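Side-chain contacts in sugar-phosphate aldolase (Thermotoga maritima, PDB 1PVT), which is a member of the class II aldolase and adducin family, with an alpha/beta architecture built on a mixed sheet flanked by helices: residues Ile212-Lys215 / Ala216-Ile219; Leu137-Phe140 / Gln141-Pro145. All blocks are in the same frame, centred on the assembly; numbering follows the deposited sequence.

Contact 1 (Ile212-Lys215 / Ala216-Ile219)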
loop_
_atom_site.group_PDB
_atom_site.type_symbol
_atom_site.label_atom_id
_atom_site.label_comp_id
_atom_site.label_asym_id
_atom_site.label_seq_id
_atom_site.Cartn_x
_atom_site.Cartn_y
_atom_site.Cartn_z
ATOM N N ILE A 212 11.892 -0.745 6.402
ATOM C CA ILE A 212 12.974 -1.683 6.127
ATOM C C ILE A 212 13.438 -1.637 4.670
ATOM O O ILE A 212 14.632 -1.511 4.413
ATOM C CB ILE A 212 12.568 -3.122 6.556
ATOM C CG1 ILE A 212 12.454 -3.158 8.083
ATOM C CG2 ILE A 212 13.598 -4.140 6.097
ATOM C CD1 ILE A 212 11.905 -4.432 8.638
ATOM N N LEU A 213 12.519 -1.724 3.716
ATOM C CA LEU A 213 12.929 -1.648 2.324
ATOM C C LEU A 213 13.720 -0.371 2.097
ATOM O O LEU A 213 14.775 -0.379 1.463
ATOM C CB LEU A 213 11.721 -1.661 1.399
ATOM C CG LEU A 213 11.163 -3.051 1.103
ATOM C CD1 LEU A 213 10.164 -2.948 -0.043
ATOM C CD2 LEU A 213 12.298 -4.008 0.721
ATOM N N GLU A 214 13.205 0.732 2.624
ATOM C CA GLU A 214 13.872 2.018 2.480
ATOM C C GLU A 214 15.289 1.963 3.030
ATOM O O GLU A 214 16.248 2.361 2.368
ATOM C CB GLU A 214 13.114 3.096 3.246
ATOM C CG GLU A 214 12.666 4.284 2.417
ATOM C CD GLU A 214 13.735 4.800 1.483
ATOM O OE1 GLU A 214 14.034 4.111 0.484
ATOM O OE2 GLU A 214 14.272 5.897 1.746
ATOM N N LYS A 215 15.408 1.472 4.257
ATOM C CA LYS A 215 16.700 1.393 4.905
ATOM C C LYS A 215 17.672 0.640 4.032
ATOM O O LYS A 215 18.787 1.099 3.811
ATOM C CB LYS A 215 16.571 0.720 6.267
ATOM C CG LYS A 215 17.660 1.135 7.216
ATOM C CD LYS A 215 17.215 0.997 8.663
ATOM C CE LYS A 215 18.244 1.584 9.650
ATOM N NZ LYS A 215 17.705 1.697 11.056
ATOM N N ALA A 216 17.248 -0.504 3.509
ATOM C CA ALA A 216 18.121 -1.298 2.656
ATOM C C ALA A 216 18.504 -0.520 1.424
ATOM O O ALA A 216 19.646 -0.556 0.993
ATOM C CB ALA A 216 17.443 -2.568 2.254
ATOM N N ALA A 217 17.543 0.186 0.850
ATOM C CA ALA A 217 17.824 0.962 -0.341
ATOM C C ALA A 217 18.839 2.012 0.022
ATOM O O ALA A 217 19.827 2.211 -0.681
ATOM C CB ALA A 217 16.568 1.622 -0.839
ATOM N N GLU A 218 18.596 2.679 1.141
ATOM C CA GLU A 218 19.477 3.736 1.593
ATOM C C GLU A 218 20.893 3.249 1.849
ATOM O O GLU A 218 21.863 3.927 1.495
ATOM C CB GLU A 218 18.916 4.380 2.848
ATOM C CG GLU A 218 19.641 5.646 3.213
ATOM C CD GLU A 218 18.813 6.529 4.105
ATOM O OE1 GLU A 218 17.680 6.112 4.458
ATOM O OE2 GLU A 218 19.291 7.638 4.445
ATOM N N ILE A 219 21.016 2.078 2.464
ATOM C CA ILE A 219 22.328 1.504 2.737
ATOM C C ILE A 219 23.021 1.162 1.418
ATOM O O ILE A 219 24.204 1.426 1.241
ATOM C CB ILE A 219 22.211 0.216 3.575
ATOM C CG1 ILE A 219 21.589 0.526 4.931
ATOM C CG2 ILE A 219 23.582 -0.392 3.791
ATOM C CD1 ILE A 219 21.390 -0.697 5.806
#

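Contact 2 (Leu137-Phe140 / Gln141-Pro145)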
loop_
_atom_site.group_PDB
_atom_site.type_symbol
_atom_site.label_atom_id
_atom_site.label_comp_id
_atom_site.label_asym_id
_atom_site.label_seq_id
_atom_site.Cartn_x
_atom_site.Cartn_y
_atom_site.Cartn_z
ATOM N N LEU A 137 17.992 4.123 -11.713
ATOM C CA LEU A 137 19.255 3.643 -12.270
ATOM C C LEU A 137 19.002 2.560 -13.323
ATOM O O LEU A 137 18.217 1.631 -13.094
ATOM C CB LEU A 137 20.140 3.043 -11.172
ATOM C CG LEU A 137 20.551 3.875 -9.960
ATOM C CD1 LEU A 137 21.518 3.062 -9.105
ATOM C CD2 LEU A 137 21.199 5.162 -10.413
ATOM N N GLU A 138 19.677 2.671 -14.465
ATOM C CA GLU A 138 19.525 1.690 -15.534
ATOM C C GLU A 138 19.674 0.267 -14.986
ATOM O O GLU A 138 18.741 -0.539 -15.068
ATOM C CB GLU A 138 20.565 1.948 -16.629
ATOM C CG GLU A 138 20.311 3.207 -17.457
ATOM C CD GLU A 138 19.108 3.076 -18.390
ATOM O OE1 GLU A 138 19.101 2.163 -19.246
ATOM O OE2 GLU A 138 18.167 3.890 -18.276
ATOM N N GLU A 139 20.838 -0.035 -14.415
ATOM C CA GLU A 139 21.087 -1.363 -13.861
ATOM C C GLU A 139 20.388 -1.542 -12.521
ATOM O O GLU A 139 20.991 -1.928 -11.517
ATOM C CB GLU A 139 22.591 -1.610 -13.706
ATOM C CG GLU A 139 23.335 -0.645 -12.800
ATOM C CD GLU A 139 24.741 -1.145 -12.493
ATOM O OE1 GLU A 139 25.508 -1.430 -13.451
ATOM O OE2 GLU A 139 25.074 -1.257 -11.291
ATOM N N PHE A 140 19.094 -1.271 -12.526
ATOM C CA PHE A 140 18.294 -1.365 -11.331
ATOM C C PHE A 140 17.999 -2.805 -10.947
ATOM O O PHE A 140 18.198 -3.208 -9.802
ATOM C CB PHE A 140 17.015 -0.556 -11.563
ATOM C CG PHE A 140 15.881 -0.916 -10.661
ATOM C CD1 PHE A 140 16.092 -1.184 -9.312
ATOM C CD2 PHE A 140 14.586 -0.963 -11.163
ATOM C CE1 PHE A 140 15.031 -1.497 -8.479
ATOM C CE2 PHE A 140 13.520 -1.272 -10.338
ATOM C CZ PHE A 140 13.743 -1.541 -8.990
ATOM N N GLN A 141 17.546 -3.587 -11.911
ATOM C CA GLN A 141 17.200 -4.975 -11.649
ATOM C C GLN A 141 18.315 -5.779 -10.991
ATOM O O GLN A 141 18.071 -6.585 -10.092
ATOM C CB GLN A 141 16.776 -5.653 -12.955
ATOM C CG GLN A 141 15.583 -4.991 -13.654
ATOM C CD GLN A 141 14.318 -4.962 -12.795
ATOM O OE1 GLN A 141 14.274 -4.307 -11.752
ATOM N NE2 GLN A 141 13.283 -5.677 -13.235
ATOM N N GLU A 142 19.541 -5.546 -11.435
ATOM C CA GLU A 142 20.686 -6.280 -10.912
ATOM C C GLU A 142 21.188 -5.868 -9.525
ATOM O O GLU A 142 22.226 -6.355 -9.073
ATOM C CB GLU A 142 21.841 -6.197 -11.915
ATOM C CG GLU A 142 21.545 -6.835 -13.272
ATOM C CD GLU A 142 21.260 -8.333 -13.171
ATOM O OE1 GLU A 142 22.105 -9.074 -12.606
ATOM O OE2 GLU A 142 20.191 -8.772 -13.658
ATOM N N LEU A 143 20.463 -4.988 -8.843
ATOM C CA LEU A 143 20.876 -4.533 -7.517
ATOM C C LEU A 143 19.943 -5.071 -6.456
ATOM O O LEU A 143 20.366 -5.406 -5.349
ATOM C CB LEU A 143 20.862 -3.016 -7.470
ATOM C CG LEU A 143 21.797 -2.358 -8.472
ATOM C CD1 LEU A 143 21.360 -0.934 -8.720
ATOM C CD2 LEU A 143 23.211 -2.416 -7.940
ATOM N N LEU A 144 18.664 -5.132 -6.809
ATOM C CA LEU A 144 17.632 -5.637 -5.921
ATOM C C LEU A 144 18.097 -6.850 -5.148
ATOM O O LEU A 144 17.840 -6.973 -3.959
ATOM C CB LEU A 144 16.398 -6.020 -6.722
ATOM C CG LEU A 144 15.361 -4.932 -6.907
ATOM C CD1 LEU A 144 14.194 -5.469 -7.697
ATOM C CD2 LEU A 144 14.896 -4.475 -5.550
ATOM N N PRO A 145 18.785 -7.776 -5.823
ATOM C CA PRO A 145 19.274 -8.990 -5.166
ATOM C C PRO A 145 20.218 -8.707 -4.007
ATOM O O PRO A 145 19.971 -9.119 -2.870
ATOM C CB PRO A 145 19.966 -9.735 -6.300
ATOM C CG PRO A 145 19.180 -9.297 -7.518
ATOM C CD PRO A 145 19.043 -7.825 -7.275
#

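Contact 1 (Ile212-Lys215 / Ala216-Ile219)
Ala216, Ala217, Glu218 and Ile219 each give their backbone N-H to the carbonyl four residues back, so 212-215 and 216-219 are successive turns of one alpha-helix, both inside helix 203-224. The four i to i+4 bonds form an unbroken series: Ala216 N to Ile212 O is 2.9 Å and nearly straight (169° at the hydrogen), and Glu218 N to Glu214 O is 2.7 Å. The other two, from Ala217 N to Leu213 O and from Ile219 N to Lys215 O, bend a little more.

With the turns joined this way, the side chains meet along two flanks. On one, Glu214 turns back at chi2 (-45°) and brings OE1 alongside the methyl of the next turn, 3.8 Å from Ala217 CB. The other oxygen, Glu214 OE2, lies 4.4 Å from Glu218 OE1. Two like charges that near would probably raise the proton affinity of one carboxylate, but Glu214 has help elsewhere: OE2 is hydrogen-bonded to Asn130 ND2, and OE1 takes a weak bond from Leu131 N. Glu218 extends from the helix with its chain straight beyond CG.

On the other flank, Ile219 sets CG1 beside its own backbone N (chi1 -62°), which lays that branch against the carbonyl of the preceding turn, with CG1 3.1 Å from Lys215 O. Ile219 CD1 ends 4.4 Å from Lys215 CG, a loose touch at the root of an extended lysine chain.

The buried side of the helix is covered by three short helices. Leu213 and Ala217 pack on Leu131 of helix 129-134, Ala216 and Ala217 meet Met147 of helix 144-147, and Ile212 with Ala216 rests on helix 152-157 through Phe157 and Val154.

Contact 2 (Leu137-Phe140 / Gln141-Pro145)
Phe140 O accepts a hydrogen bond from Leu143 N at 3.0 Å, closing a turn just ahead of helix 144-147. The donor stands well above the carbonyl plane, 50° out of it, and so misses the lone-pair directions. One residue earlier the chain makes an inverse gamma turn centred on Glu139, with Phe140 N hydrogen-bonded to Glu138 O.

Gln141 folds back at chi2 (-60°) and carries its amide oxygen over one face of the Phe140 ring. Gln141 OE1 sits 3.4 Å from both Phe140 CD2 and CE2, offset toward the rim, with the amide plane inclined 46° to the ring. Leu144 approaches the same ring obliquely, bringing CG to 3.8 Å from Phe140 CE1.

Leu143 reaches toward the gamma turn instead: its CD1 lies 3.0 Å from Glu139 O, tight but no polar bond. Leu143 CD1 also meets Leu137 CD1 at 4.0 Å, the side chains crossing at about a right angle, and Leu143 CD2 lies 4.0 Å from Glu139 OE2.

Phe140 is buried against Val164 of strand 163-165, an outermost strand of the sheet within this chain, and against Leu134 at the end of helix 129-134. Leu144 also packs on Val164, and Leu143 joins Phe140 on Leu134.

How the contacts relate
Contact 2 comes first along the chain, in the connection between helices 129-134 and 144-147, and contact 1 follows much later on the long helix 203-224. Their centres are about 14 Å apart and their nearest atoms about 7 Å, so they do not touch. Two short helices bridge the gap. Helix 129-134 meets contact 1 through Asn130 and Leu131 near its start and contact 2 through Leu134 at its end; helix 144-147 begins in contact 2 at Leu144 and reaches contact 1 with Met147. Both contacts lie on the same side of the chain's centre, about 17 and 22 Å from it respectively.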